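PDB 4L6D: 5-carboxyvanillate decarboxylase from Sphingomonas paucimobilis, which is a manganese-binding enzyme of the amidohydrolase fold that probably removes a carboxylate from 5-carboxyvanillate to give vanillate. Local coordinates for residues 9-17 / 50-60; 122-133 / 159-169. One frame throughout, in Å; residues are numbered along the deposited sequence.

From the N terminus the chain runs through strand 5-11, the first of eight parallel barrel strands, and turns into helix 14-23. Contact 1 joins this strand-to-helix turn to residues 50-60, closing a loop that carries helix 33-40 and no strand; it ties the end of strand 5-11 to the start of helix 59-67. The chain then adds strands 71-76 and 111-115. Contact 2 follows in series, neither nesting with contact 1 nor crossing it: helix 122-134 packs on helix 158-167, and strand 140-144 runs in the loop between them. The two centres are 25 Å apart and the nearest atoms about 11 Å, without touching.

Contact 1 of 2, residues 9-17 / 50-60; sequences EAVTFQPVV and IGRLSDVTGER
Arg60 reaches from the start of helix 59-67 to the carbonyl of Ala10, near the end of the first strand of an eight-stranded amidohydrolase barrel. Its CB lies 3.9 Å from Asp55 O. With CG anti to the backbone N (chi1 -177°) the aliphatic chain extends toward residues 9-17, its side chain touching Leu74 of strand 71-76, and a bend at chi3 (-57°) turns the guanidinium between two carbonyls. NE donates 2.8 Å to Asp55 O, and NH2 adds a second bond to that oxygen. NH2 also gives its other hydrogen to Ala10 O at 2.8 Å, in the carbonyl plane, while NH1 meets the same oxygen from above that plane and bonds weakly to His72. Four bonds to two oxygens, both near the guanidinium plane, thus fix its rotation. Asp55 fixes the base of the arm: OD2 accepts from Arg60 N, and OD1 from Gly58 N in an Asx motif. On the preceding helix, 49-54, Leu53 CD2 packs on Ala10 CB, whose side chain is about 5 Å from the bound vanillate. Water 1 bridges Thr12 O and Ser54 O. Thr12 N bonds to Leu53 O at 3.2 Å, standing well above the plane of that carbonyl.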
ATOM      1  N   GLU A   9      17.229  13.922  -0.110  1.00  4.26           N
ATOM      2  CA  GLU A   9      17.581  14.932   0.866  1.00  4.46           C
ATOM      3  C   GLU A   9      17.011  16.259   0.421  1.00  5.33           C
ATOM      4  O   GLU A   9      17.450  16.841  -0.562  1.00  6.36           O
ATOM      5  CB  GLU A   9      19.102  14.958   1.066  1.00  5.77           C
ATOM      6  CG  GLU A   9      19.680  13.532   1.217  1.00  5.90           C
ATOM      7  CD  GLU A   9      18.858  12.680   2.177  1.00  4.86           C
ATOM      8  OE1 GLU A   9      18.528  11.511   1.834  1.00  4.81           O
ATOM      9  OE2 GLU A   9      18.522  13.197   3.267  1.00  5.65           O
ATOM     10  N   ALA A  10      16.002  16.707   1.155  1.00  5.14           N
ATOM     11  CA  ALA A  10      15.205  17.864   0.776  1.00  4.81           C
ATOM     12  C   ALA A  10      15.919  19.183   1.025  1.00  5.10           C
ATOM     13  O   ALA A  10      16.670  19.331   1.993  1.00  7.12           O
ATOM     14  CB  ALA A  10      13.885  17.841   1.542  1.00  5.34           C
ATOM     15  N   VAL A  11      15.638  20.149   0.153  1.00  6.04           N
ATOM     16  CA  VAL A  11      16.168  21.498   0.264  1.00  6.80           C
ATOM     17  C   VAL A  11      15.079  22.455  -0.231  1.00  6.02           C
ATOM     18  O   VAL A  11      14.141  22.032  -0.894  1.00  6.28           O
ATOM     19  CB  VAL A  11      17.468  21.652  -0.578  1.00  6.70           C
ATOM     20  CG1 VAL A  11      17.171  21.557  -2.090  1.00  7.98           C
ATOM     21  CG2 VAL A  11      18.210  22.929  -0.246  1.00  9.21           C
ATOM     22  N   THR A  12      15.187  23.735   0.100  1.00  6.06           N
ATOM     23  CA  THR A  12      14.335  24.722  -0.551  1.00  6.27           C
ATOM     24  C   THR A  12      15.140  25.974  -0.854  1.00  8.04           C
ATOM     25  O   THR A  12      16.298  26.089  -0.444  1.00  7.87           O
ATOM     26  CB  THR A  12      13.078  25.055   0.258  1.00  8.98           C
ATOM     27  OG1 THR A  12      12.186  25.834  -0.556  1.00  8.71           O
ATOM     28  CG2 THR A  12      13.430  25.832   1.533  1.00  8.29           C
ATOM     29  N   PHE A  13      14.520  26.897  -1.576  1.00  6.85           N
ATOM     30  CA  PHE A  13      15.165  28.137  -1.990  1.00  7.22           C
ATOM     31  C   PHE A  13      14.187  29.274  -1.771  1.00  7.56           C
ATOM     32  O   PHE A  13      12.975  29.073  -1.866  1.00  8.53           O
ATOM     33  CB  PHE A  13      15.567  28.060  -3.469  1.00  7.20           C
ATOM     34  CG  PHE A  13      16.418  26.866  -3.799  1.00  6.89           C
ATOM     35  CD1 PHE A  13      17.761  26.843  -3.451  1.00  6.96           C
ATOM     36  CD2 PHE A  13      15.874  25.778  -4.462  1.00  9.45           C
ATOM     37  CE1 PHE A  13      18.547  25.732  -3.746  1.00 10.35           C
ATOM     38  CE2 PHE A  13      16.654  24.669  -4.770  1.00  8.19           C
ATOM     39  CZ  PHE A  13      17.994  24.651  -4.410  1.00  8.26           C
ATOM     40  N   GLN A  14      14.698  30.464  -1.471  1.00  8.44           N
ATOM     41  CA  GLN A  14      13.829  31.575  -1.087  1.00  8.69           C
ATOM     42  C   GLN A  14      12.685  31.907  -2.061  1.00 10.69           C
ATOM     43  O   GLN A  14      11.570  32.157  -1.618  1.00  8.56           O
ATOM     44  CB  GLN A  14      14.644  32.826  -0.738  1.00  8.82           C
ATOM     45  CG  GLN A  14      13.907  33.804   0.178  1.00 14.76           C
ATOM     46  CD  GLN A  14      13.509  33.169   1.500  1.00 21.14           C
ATOM     47  OE1 GLN A  14      14.287  32.424   2.103  1.00 23.04           O
ATOM     48  NE2 GLN A  14      12.288  33.445   1.949  1.00 18.82           N
ATOM     49  N   PRO A  15      12.942  31.908  -3.382  1.00  8.43           N
ATOM     50  CA  PRO A  15      11.791  32.224  -4.244  1.00  8.55           C
ATOM     51  C   PRO A  15      10.635  31.224  -4.099  1.00  8.23           C
ATOM     52  O   PRO A  15       9.474  31.622  -4.211  1.00  9.27           O
ATOM     53  CB  PRO A  15      12.385  32.165  -5.657  1.00 13.55           C
ATOM     54  CG  PRO A  15      13.842  32.519  -5.455  1.00  9.94           C
ATOM     55  CD  PRO A  15      14.201  31.832  -4.150  1.00  9.48           C
ATOM     56  N   VAL A  16      10.943  29.952  -3.854  1.00  7.79           N
ATOM     57  CA  VAL A  16       9.898  28.945  -3.670  1.00  7.50           C
ATOM     58  C   VAL A  16       9.216  29.112  -2.305  1.00  9.67           C
ATOM     59  O   VAL A  16       7.982  29.070  -2.196  1.00  7.97           O
ATOM     60  CB  VAL A  16      10.450  27.516  -3.843  1.00  8.76           C
ATOM     61  CG1 VAL A  16       9.333  26.489  -3.681  1.00  7.22           C
ATOM     62  CG2 VAL A  16      11.112  27.379  -5.216  1.00  7.00           C
ATOM     63  N   VAL A  17      10.023  29.330  -1.271  1.00  8.59           N
ATOM     64  CA  VAL A  17       9.497  29.621   0.061  1.00  7.84           C
ATOM     65  C   VAL A  17       8.511  30.777  -0.001  1.00  8.64           C
ATOM     66  O   VAL A  17       7.396  30.674   0.517  1.00  9.66           O
ATOM     67  CB  VAL A  17      10.624  29.959   1.053  1.00  7.95           C
ATOM     68  CG1 VAL A  17      10.047  30.522   2.362  1.00  8.26           C
ATOM     69  CG2 VAL A  17      11.463  28.731   1.330  1.00  7.96           C
ATOM     70  N   ILE A  50      11.517  25.667   7.618  1.00  9.12           N
ATOM     71  CA  ILE A  50      12.039  26.453   6.492  1.00  9.16           C
ATOM     72  C   ILE A  50      13.549  26.655   6.602  1.00 10.20           C
ATOM     73  O   ILE A  50      14.278  26.470   5.631  1.00  9.43           O
ATOM     74  CB  ILE A  50      11.323  27.809   6.335  1.00  9.88           C
ATOM     75  CG1 ILE A  50       9.920  27.591   5.770  1.00 11.06           C
ATOM     76  CG2 ILE A  50      12.127  28.753   5.430  1.00  9.05           C
ATOM     77  CD1 ILE A  50       9.040  28.800   5.828  1.00  8.73           C
ATOM     78  N   GLY A  51      14.016  27.011   7.793  1.00  9.80           N
ATOM     79  CA  GLY A  51      15.437  27.218   8.006  1.00  8.18           C
ATOM     80  C   GLY A  51      16.248  25.955   7.764  1.00  7.79           C
ATOM     81  O   GLY A  51      17.307  26.005   7.130  1.00 10.32           O
ATOM     82  N   ARG A  52      15.757  24.822   8.259  1.00  7.48           N
ATOM     83  CA  ARG A  52      16.475  23.563   8.105  1.00  8.52           C
ATOM     84  C   ARG A  52      16.507  23.072   6.658  1.00  7.85           C
ATOM     85  O   ARG A  52      17.511  22.520   6.205  1.00  9.45           O
ATOM     86  CB  ARG A  52      15.915  22.516   9.073  1.00 10.21           C
ATOM     87  CG  ARG A  52      15.977  23.032  10.522  1.00 12.84           C
ATOM     88  CD  ARG A  52      15.667  21.980  11.557  1.00 14.50           C
ATOM     89  NE  ARG A  52      16.606  20.874  11.461  1.00 15.02           N
ATOM     90  CZ  ARG A  52      16.248  19.645  11.126  1.00 19.63           C
ATOM     91  NH1 ARG A  52      14.971  19.379  10.890  1.00 17.73           N
ATOM     92  NH2 ARG A  52      17.158  18.686  11.037  1.00 20.41           N
ATOM     93  N   LEU A  53      15.416  23.296   5.935  1.00  6.45           N
ATOM     94  CA  LEU A  53      15.359  22.974   4.512  1.00  6.20           C
ATOM     95  C   LEU A  53      16.285  23.872   3.698  1.00  8.83           C
ATOM     96  O   LEU A  53      16.929  23.420   2.739  1.00  7.02           O
ATOM     97  CB  LEU A  53      13.926  23.159   4.005  1.00  6.45           C
ATOM     98  CG  LEU A  53      12.931  22.075   4.433  1.00  6.29           C
ATOM     99  CD1 LEU A  53      11.497  22.567   4.240  1.00  8.40           C
ATOM    100  CD2 LEU A  53      13.153  20.814   3.610  1.00  7.22           C
ATOM    101  N   SER A  54      16.344  25.147   4.072  1.00  8.12           N
ATOM    102  CA  SER A  54      17.119  26.126   3.309  1.00  7.00           C
ATOM    103  C   SER A  54      18.606  25.914   3.531  1.00  7.41           C
ATOM    104  O   SER A  54      19.416  26.177   2.646  1.00 10.62           O
ATOM    105  CB  SER A  54      16.755  27.555   3.728  1.00  9.45           C
ATOM    106  OG  SER A  54      15.381  27.825   3.496  1.00 10.95           O
ATOM    107  N   ASP A  55      18.964  25.462   4.727  1.00  7.90           N
ATOM    108  CA  ASP A  55      20.366  25.295   5.084  1.00  7.75           C
ATOM    109  C   ASP A  55      21.041  24.158   4.320  1.00  8.08           C
ATOM    110  O   ASP A  55      20.541  23.030   4.284  1.00  9.01           O
ATOM    111  CB  ASP A  55      20.502  25.024   6.578  1.00  7.57           C
ATOM    112  CG  ASP A  55      21.864  24.488   6.932  1.00  9.85           C
ATOM    113  OD1 ASP A  55      22.850  25.227   6.719  1.00 14.47           O
ATOM    114  OD2 ASP A  55      21.940  23.335   7.397  1.00 11.98           O
ATOM    115  N   VAL A  56      22.191  24.454   3.727  1.00  9.16           N
ATOM    116  CA  VAL A  56      22.980  23.420   3.071  1.00 10.13           C
ATOM    117  C   VAL A  56      24.366  23.278   3.705  1.00 13.56           C
ATOM    118  O   VAL A  56      24.801  22.166   4.039  1.00 12.61           O
ATOM    119  CB  VAL A  56      23.114  23.707   1.563  1.00 10.22           C
ATOM    120  CG1 VAL A  56      24.063  22.721   0.911  1.00 11.94           C
ATOM    121  CG2 VAL A  56      21.752  23.625   0.895  1.00 10.96           C
ATOM    122  N   THR A  57      25.041  24.410   3.893  1.00 13.30           N
ATOM    123  CA  THR A  57      26.438  24.416   4.338  1.00 18.34           C
ATOM    124  C   THR A  57      26.651  24.653   5.841  1.00 15.03           C
ATOM    125  O   THR A  57      27.795  24.702   6.294  1.00 15.66           O
ATOM    126  CB  THR A  57      27.259  25.466   3.557  1.00 23.13           C
ATOM    127  OG1 THR A  57      26.700  26.767   3.771  1.00 22.84           O
ATOM    128  CG2 THR A  57      27.237  25.157   2.068  1.00 26.71           C
ATOM    129  N   GLY A  58      25.568  24.804   6.602  1.00 12.88           N
ATOM    130  CA  GLY A  58      25.645  24.990   8.044  1.00 11.82           C
ATOM    131  C   GLY A  58      25.382  23.700   8.812  1.00  9.78           C
ATOM    132  O   GLY A  58      26.212  22.790   8.780  1.00 11.45           O
ATOM    133  N   GLU A  59      24.239  23.627   9.492  1.00 10.43           N
ATOM    134  CA  GLU A  59      23.853  22.440  10.255  1.00 10.88           C
ATOM    135  C   GLU A  59      23.956  21.164   9.410  1.00  9.63           C
ATOM    136  O   GLU A  59      24.469  20.142   9.875  1.00  9.54           O
ATOM    137  CB  GLU A  59      22.429  22.592  10.813  1.00 14.02           C
ATOM    138  CG  GLU A  59      21.861  21.334  11.501  1.00 20.45           C
ATOM    139  CD  GLU A  59      20.372  21.455  11.835  1.00 28.44           C
ATOM    140  OE1 GLU A  59      19.807  22.560  11.680  1.00 34.98           O
ATOM    141  OE2 GLU A  59      19.762  20.439  12.245  1.00 28.70           O
ATOM    142  N   ARG A  60      23.487  21.230   8.165  1.00  7.42           N
ATOM    143  CA  ARG A  60      23.424  20.037   7.327  1.00  7.08           C
ATOM    144  C   ARG A  60      24.819  19.456   7.095  1.00  7.61           C
ATOM    145  O   ARG A  60      25.039  18.257   7.264  1.00  8.31           O
ATOM    146  CB  ARG A  60      22.736  20.342   5.992  1.00  6.66           C
ATOM    147  CG  ARG A  60      22.570  19.129   5.084  1.00  8.12           C
ATOM    148  CD  ARG A  60      22.165  19.542   3.672  1.00 10.45           C
ATOM    149  NE  ARG A  60      20.937  20.335   3.642  1.00  6.08           N
ATOM    150  CZ  ARG A  60      19.753  19.895   3.221  1.00  7.97           C
ATOM    151  NH1 ARG A  60      19.598  18.648   2.768  1.00  6.72           N
ATOM    152  NH2 ARG A  60      18.714  20.721   3.241  1.00  6.26           N
TER
HETATM  153  O   HOH W   1      18.925  26.851  -0.019  1.00 12.36           O
HETATM  154  O   HOH W   2      15.163  29.779   1.664  1.00 20.01           O

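Contact 2 of 2, residues 122-133 / 159-169; sequences PASAAREIERVA and PVFEAIEASGL
Ile129 is the knob of this helix pair, set in a hole formed by Val160, Ala163, Ile164 and Ser167. Its two branches divide the hole: CD1 presses on Ile164 CG1 at 3.7 Å, and also reaches Val160 CG1, whereas CG2 lies 3.9 Å from Ala163 O. One turn earlier, Ala126 and Ala163 meet methyl to methyl, CB to CB at 3.7 Å, and small side chains here let the backbones come close. Val160 CG2 fills the N-terminal end, lying against Pro122 CB at 4.0 Å and also near Ala125 CB. At the other end Leu169 CD1 packs on Ala133 CB at 3.7 Å and on Val132 CG1. The short helical segments run almost parallel, 11° apart, as expected for successive outer helices of a beta/alpha barrel. Strand 140-144, which links them in the chain, lies beneath: its Leu141 touches Ile129, Val132, Ile164 and Leu169. Further out, Phe117 touches Val160 and Phe156 touches Pro122. The backbone of Leu169 is held by Ser167, whose OG sits between its own backbone N and carbonyl carbon (chi1 73°). From there OG donates 2.7 Å to Ile164 O and accepts from Leu169 N at 3.0 Å, a nearly straight bond (164°) that makes an ST turn. With an alanine here, Leu169 N would probably lose its acceptor and the turn that aims Leu169 at Ala133 would be less firmly held. Within that turn Gly168, the first residue to leave the helix, takes positive phi, and Ser167 O accepts a hydrogen bond from Arg333.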
ATOM      1  N   PRO A 122       3.385  20.748 -19.939  1.00  7.66           N
ATOM      2  CA  PRO A 122       4.292  19.685 -20.383  1.00  9.32           C
ATOM      3  C   PRO A 122       5.308  20.131 -21.430  1.00  8.51           C
ATOM      4  O   PRO A 122       6.464  19.700 -21.357  1.00  8.48           O
ATOM      5  CB  PRO A 122       3.338  18.649 -20.975  1.00  9.72           C
ATOM      6  CG  PRO A 122       2.102  18.805 -20.141  1.00 12.11           C
ATOM      7  CD  PRO A 122       1.979  20.310 -19.966  1.00 10.66           C
ATOM      8  N   ALA A 123       4.903  20.975 -22.369  1.00  9.75           N
ATOM      9  CA  ALA A 123       5.822  21.405 -23.414  1.00  8.40           C
ATOM     10  C   ALA A 123       6.954  22.272 -22.852  1.00 10.15           C
ATOM     11  O   ALA A 123       8.117  22.104 -23.238  1.00 10.26           O
ATOM     12  CB  ALA A 123       5.080  22.123 -24.542  1.00  9.64           C
ATOM     13  N   SER A 124       6.630  23.181 -21.935  1.00  9.30           N
ATOM     14  CA  SER A 124       7.673  23.988 -21.293  1.00  8.92           C
ATOM     15  C   SER A 124       8.537  23.137 -20.372  1.00  8.27           C
ATOM     16  O   SER A 124       9.746  23.356 -20.271  1.00  9.70           O
ATOM     17  CB  SER A 124       7.089  25.175 -20.509  1.00 10.46           C
ATOM     18  OG  SER A 124       6.481  26.127 -21.368  1.00 11.81           O
ATOM     19  N   ALA A 125       7.921  22.170 -19.700  1.00  7.51           N
ATOM     20  CA  ALA A 125       8.665  21.268 -18.830  1.00  8.41           C
ATOM     21  C   ALA A 125       9.685  20.482 -19.635  1.00  7.40           C
ATOM     22  O   ALA A 125      10.809  20.269 -19.173  1.00  7.39           O
ATOM     23  CB  ALA A 125       7.715  20.318 -18.077  1.00  7.72           C
ATOM     24  N   ALA A 126       9.295  20.052 -20.834  1.00  8.00           N
ATOM     25  CA  ALA A 126      10.205  19.297 -21.701  1.00  7.83           C
ATOM     26  C   ALA A 126      11.471  20.082 -22.055  1.00  8.67           C
ATOM     27  O   ALA A 126      12.573  19.523 -22.034  1.00  9.56           O
ATOM     28  CB  ALA A 126       9.485  18.825 -22.955  1.00  7.54           C
ATOM     29  N   ARG A 127      11.320  21.370 -22.367  1.00  8.15           N
ATOM     30  CA  ARG A 127      12.470  22.246 -22.588  1.00  8.92           C
ATOM     31  C   ARG A 127      13.351  22.343 -21.343  1.00  9.68           C
ATOM     32  O   ARG A 127      14.577  22.292 -21.431  1.00  9.18           O
ATOM     33  CB  ARG A 127      12.015  23.659 -22.960  1.00 10.40           C
ATOM     34  CG  ARG A 127      11.170  23.743 -24.212  1.00 15.06           C
ATOM     35  CD  ARG A 127      11.868  23.124 -25.398  1.00 18.80           C
ATOM     36  NE  ARG A 127      13.154  23.753 -25.669  1.00 17.82           N
ATOM     37  CZ  ARG A 127      14.115  23.177 -26.382  1.00 25.85           C
ATOM     38  NH1 ARG A 127      15.264  23.806 -26.593  1.00 23.95           N
ATOM     39  NH2 ARG A 127      13.923  21.960 -26.873  1.00 27.38           N
ATOM     40  N   GLU A 128      12.729  22.511 -20.179  1.00  7.58           N
ATOM     41  CA  GLU A 128      13.497  22.652 -18.948  1.00  9.26           C
ATOM     42  C   GLU A 128      14.250  21.373 -18.597  1.00  8.96           C
ATOM     43  O   GLU A 128      15.399  21.421 -18.152  1.00  7.59           O
ATOM     44  CB  GLU A 128      12.598  23.102 -17.791  1.00 10.78           C
ATOM     45  CG  GLU A 128      13.321  23.347 -16.455  1.00  8.69           C
ATOM     46  CD  GLU A 128      14.391  24.432 -16.505  1.00  8.22           C
ATOM     47  OE1 GLU A 128      14.477  25.187 -17.499  1.00  9.25           O
ATOM     48  OE2 GLU A 128      15.163  24.522 -15.530  1.00  9.83           O
ATOM     49  N   ILE A 129      13.608  20.230 -18.813  1.00  6.80           N
ATOM     50  CA  ILE A 129      14.254  18.939 -18.580  1.00  6.51           C
ATOM     51  C   ILE A 129      15.519  18.825 -19.430  1.00  7.11           C
ATOM     52  O   ILE A 129      16.569  18.426 -18.923  1.00  9.22           O
ATOM     53  CB  ILE A 129      13.265  17.787 -18.832  1.00  6.75           C
ATOM     54  CG1 ILE A 129      12.259  17.746 -17.685  1.00  7.06           C
ATOM     55  CG2 ILE A 129      13.988  16.443 -18.973  1.00  8.03           C
ATOM     56  CD1 ILE A 129      10.968  17.026 -18.003  1.00  9.03           C
ATOM     57  N   GLU A 130      15.432  19.212 -20.699  1.00  8.61           N
ATOM     58  CA  GLU A 130      16.604  19.195 -21.564  1.00  9.42           C
ATOM     59  C   GLU A 130      17.687  20.129 -21.031  1.00 10.93           C
ATOM     60  O   GLU A 130      18.864  19.773 -21.029  1.00  9.23           O
ATOM     61  CB  GLU A 130      16.234  19.569 -23.000  1.00  9.99           C
ATOM     62  CG  GLU A 130      17.443  19.703 -23.918  1.00 15.08           C
ATOM     63  CD  GLU A 130      17.066  19.937 -25.364  1.00 21.81           C
ATOM     64  OE1 GLU A 130      17.976  20.232 -26.161  1.00 23.80           O
ATOM     65  OE2 GLU A 130      15.869  19.821 -25.706  1.00 24.52           O
ATOM     66  N   ARG A 131      17.294  21.312 -20.561  1.00  9.05           N
ATOM     67  CA  ARG A 131      18.269  22.261 -20.020  1.00 10.09           C
ATOM     68  C   ARG A 131      18.950  21.713 -18.759  1.00  8.50           C
ATOM     69  O   ARG A 131      20.161  21.872 -18.585  1.00  8.93           O
ATOM     70  CB  ARG A 131      17.605  23.621 -19.737  1.00  8.15           C
ATOM     71  CG  ARG A 131      18.586  24.738 -19.401  1.00  8.68           C
ATOM     72  CD  ARG A 131      17.878  26.061 -19.094  1.00 10.16           C
ATOM     73  NE  ARG A 131      17.259  26.045 -17.773  1.00  9.90           N
ATOM     74  CZ  ARG A 131      17.816  26.552 -16.677  1.00  8.74           C
ATOM     75  NH1 ARG A 131      17.169  26.481 -15.522  1.00  8.75           N
ATOM     76  NH2 ARG A 131      19.004  27.142 -16.730  1.00 10.40           N
ATOM     77  N   VAL A 132      18.169  21.074 -17.893  1.00  7.03           N
ATOM     78  CA  VAL A 132      18.699  20.458 -16.678  1.00  6.71           C
ATOM     79  C   VAL A 132      19.771  19.424 -17.019  1.00  7.44           C
ATOM     80  O   VAL A 132      20.838  19.392 -16.400  1.00  8.40           O
ATOM     81  CB  VAL A 132      17.550  19.812 -15.853  1.00  6.87           C
ATOM     82  CG1 VAL A 132      18.086  18.867 -14.792  1.00  7.73           C
ATOM     83  CG2 VAL A 132      16.677  20.900 -15.224  1.00  6.61           C
ATOM     84  N   ALA A 133      19.491  18.612 -18.034  1.00  8.33           N
ATOM     85  CA  ALA A 133      20.387  17.538 -18.437  1.00  9.54           C
ATOM     86  C   ALA A 133      21.647  18.043 -19.129  1.00 11.09           C
ATOM     87  O   ALA A 133      22.749  17.614 -18.788  1.00 13.88           O
ATOM     88  CB  ALA A 133      19.648  16.543 -19.337  1.00 11.27           C
ATOM     89  N   PRO A 159       4.590  14.365 -23.270  1.00  7.72           N
ATOM     90  CA  PRO A 159       5.779  15.151 -23.640  1.00  8.56           C
ATOM     91  C   PRO A 159       6.828  15.251 -22.532  1.00  8.79           C
ATOM     92  O   PRO A 159       8.015  15.370 -22.828  1.00  9.21           O
ATOM     93  CB  PRO A 159       5.198  16.536 -23.951  1.00 10.06           C
ATOM     94  CG  PRO A 159       3.807  16.248 -24.404  1.00 10.08           C
ATOM     95  CD  PRO A 159       3.345  15.118 -23.522  1.00  7.54           C
ATOM     96  N   VAL A 160       6.403  15.208 -21.275  1.00  6.68           N
ATOM     97  CA  VAL A 160       7.352  15.197 -20.168  1.00  6.35           C
ATOM     98  C   VAL A 160       8.198  13.931 -20.193  1.00  8.00           C
ATOM     99  O   VAL A 160       9.431  13.983 -20.145  1.00  6.63           O
ATOM    100  CB  VAL A 160       6.609  15.283 -18.820  1.00  8.81           C
ATOM    101  CG1 VAL A 160       7.526  14.945 -17.652  1.00  8.99           C
ATOM    102  CG2 VAL A 160       5.983  16.665 -18.671  1.00  9.99           C
ATOM    103  N   PHE A 161       7.530  12.785 -20.287  1.00  6.05           N
ATOM    104  CA  PHE A 161       8.242  11.509 -20.224  1.00  7.16           C
ATOM    105  C   PHE A 161       9.083  11.248 -21.464  1.00  7.35           C
ATOM    106  O   PHE A 161      10.133  10.632 -21.369  1.00  7.97           O
ATOM    107  CB  PHE A 161       7.287  10.362 -19.875  1.00  7.49           C
ATOM    108  CG  PHE A 161       6.801  10.457 -18.478  1.00  7.08           C
ATOM    109  CD1 PHE A 161       7.632  10.112 -17.432  1.00  8.14           C
ATOM    110  CD2 PHE A 161       5.566  11.018 -18.204  1.00  8.15           C
ATOM    111  CE1 PHE A 161       7.212  10.256 -16.121  1.00  7.62           C
ATOM    112  CE2 PHE A 161       5.142  11.178 -16.899  1.00  7.23           C
ATOM    113  CZ  PHE A 161       5.964  10.802 -15.857  1.00  8.22           C
ATOM    114  N   GLU A 162       8.642  11.747 -22.611  1.00  6.46           N
ATOM    115  CA  GLU A 162       9.466  11.701 -23.814  1.00  8.10           C
ATOM    116  C   GLU A 162      10.795  12.420 -23.574  1.00  9.15           C
ATOM    117  O   GLU A 162      11.860  11.886 -23.874  1.00  9.64           O
ATOM    118  CB  GLU A 162       8.720  12.333 -24.987  1.00  9.19           C
ATOM    119  CG  GLU A 162       9.490  12.302 -26.291  1.00 12.53           C
ATOM    120  CD  GLU A 162       8.744  13.015 -27.390  1.00 23.56           C
ATOM    121  OE1 GLU A 162       8.262  14.140 -27.141  1.00 24.71           O
ATOM    122  OE2 GLU A 162       8.627  12.449 -28.497  1.00 32.31           O
ATOM    123  N   ALA A 163      10.727  13.612 -22.988  1.00  7.29           N
ATOM    124  CA  ALA A 163      11.935  14.386 -22.730  1.00  7.04           C
ATOM    125  C   ALA A 163      12.799  13.743 -21.650  1.00  6.58           C
ATOM    126  O   ALA A 163      14.024  13.752 -21.761  1.00  8.85           O
ATOM    127  CB  ALA A 163      11.583  15.832 -22.359  1.00  8.36           C
ATOM    128  N   ILE A 164      12.173  13.189 -20.607  1.00  6.05           N
ATOM    129  CA  ILE A 164      12.933  12.529 -19.554  1.00  5.76           C
ATOM    130  C   ILE A 164      13.671  11.328 -20.134  1.00  6.54           C
ATOM    131  O   ILE A 164      14.886  11.181 -19.938  1.00  6.30           O
ATOM    132  CB  ILE A 164      12.049  12.110 -18.367  1.00  5.43           C
ATOM    133  CG1 ILE A 164      11.483  13.350 -17.668  1.00  6.26           C
ATOM    134  CG2 ILE A 164      12.859  11.250 -17.388  1.00  6.61           C
ATOM    135  CD1 ILE A 164      10.584  13.019 -16.488  1.00  6.39           C
ATOM    136  N   GLU A 165      12.954  10.480 -20.872  1.00  6.24           N
ATOM    137  CA  GLU A 165      13.603   9.340 -21.510  1.00  6.05           C
ATOM    138  C   GLU A 165      14.794   9.755 -22.368  1.00  7.34           C
ATOM    139  O   GLU A 165      15.874   9.171 -22.261  1.00  9.20           O
ATOM    140  CB  GLU A 165      12.620   8.544 -22.362  1.00  8.44           C
ATOM    141  CG  GLU A 165      13.221   7.241 -22.825  1.00  8.25           C
ATOM    142  CD  GLU A 165      12.370   6.525 -23.843  1.00  8.30           C
ATOM    143  OE1 GLU A 165      11.702   7.199 -24.652  1.00  9.20           O
ATOM    144  OE2 GLU A 165      12.387   5.277 -23.833  1.00  8.54           O
ATOM    145  N   ALA A 166      14.603  10.767 -23.206  1.00  6.54           N
ATOM    146  CA  ALA A 166      15.653  11.197 -24.119  1.00  6.89           C
ATOM    147  C   ALA A 166      16.853  11.784 -23.372  1.00  7.77           C
ATOM    148  O   ALA A 166      17.988  11.696 -23.847  1.00 11.48           O
ATOM    149  CB  ALA A 166      15.100  12.214 -25.111  1.00  9.61           C
ATOM    150  N   SER A 167      16.601  12.390 -22.214  1.00  7.76           N
ATOM    151  CA  SER A 167      17.668  13.040 -21.454  1.00 10.22           C
ATOM    152  C   SER A 167      18.608  12.043 -20.803  1.00  9.42           C
ATOM    153  O   SER A 167      19.756  12.370 -20.519  1.00  9.76           O
ATOM    154  CB  SER A 167      17.092  13.945 -20.361  1.00  7.95           C
ATOM    155  OG  SER A 167      16.563  13.174 -19.286  1.00  7.93           O
ATOM    156  N   GLY A 168      18.106  10.844 -20.519  1.00  7.55           N
ATOM    157  CA  GLY A 168      18.871   9.850 -19.786  1.00  7.51           C
ATOM    158  C   GLY A 168      18.855  10.048 -18.272  1.00  7.35           C
ATOM    159  O   GLY A 168      19.440   9.249 -17.534  1.00  9.60           O
ATOM    160  N   LEU A 169      18.190  11.097 -17.803  1.00  6.84           N
ATOM    161  CA  LEU A 169      18.086  11.357 -16.359  1.00  5.33           C
ATOM    162  C   LEU A 169      17.052  10.468 -15.686  1.00  6.31           C
ATOM    163  O   LEU A 169      15.930  10.304 -16.183  1.00  8.15           O
ATOM    164  CB  LEU A 169      17.709  12.820 -16.099  1.00  5.48           C
ATOM    165  CG  LEU A 169      18.722  13.876 -16.559  1.00  8.14           C
ATOM    166  CD1 LEU A 169      18.207  15.253 -16.209  1.00 11.76           C
ATOM    167  CD2 LEU A 169      20.089  13.630 -15.924  1.00 11.45           C
TER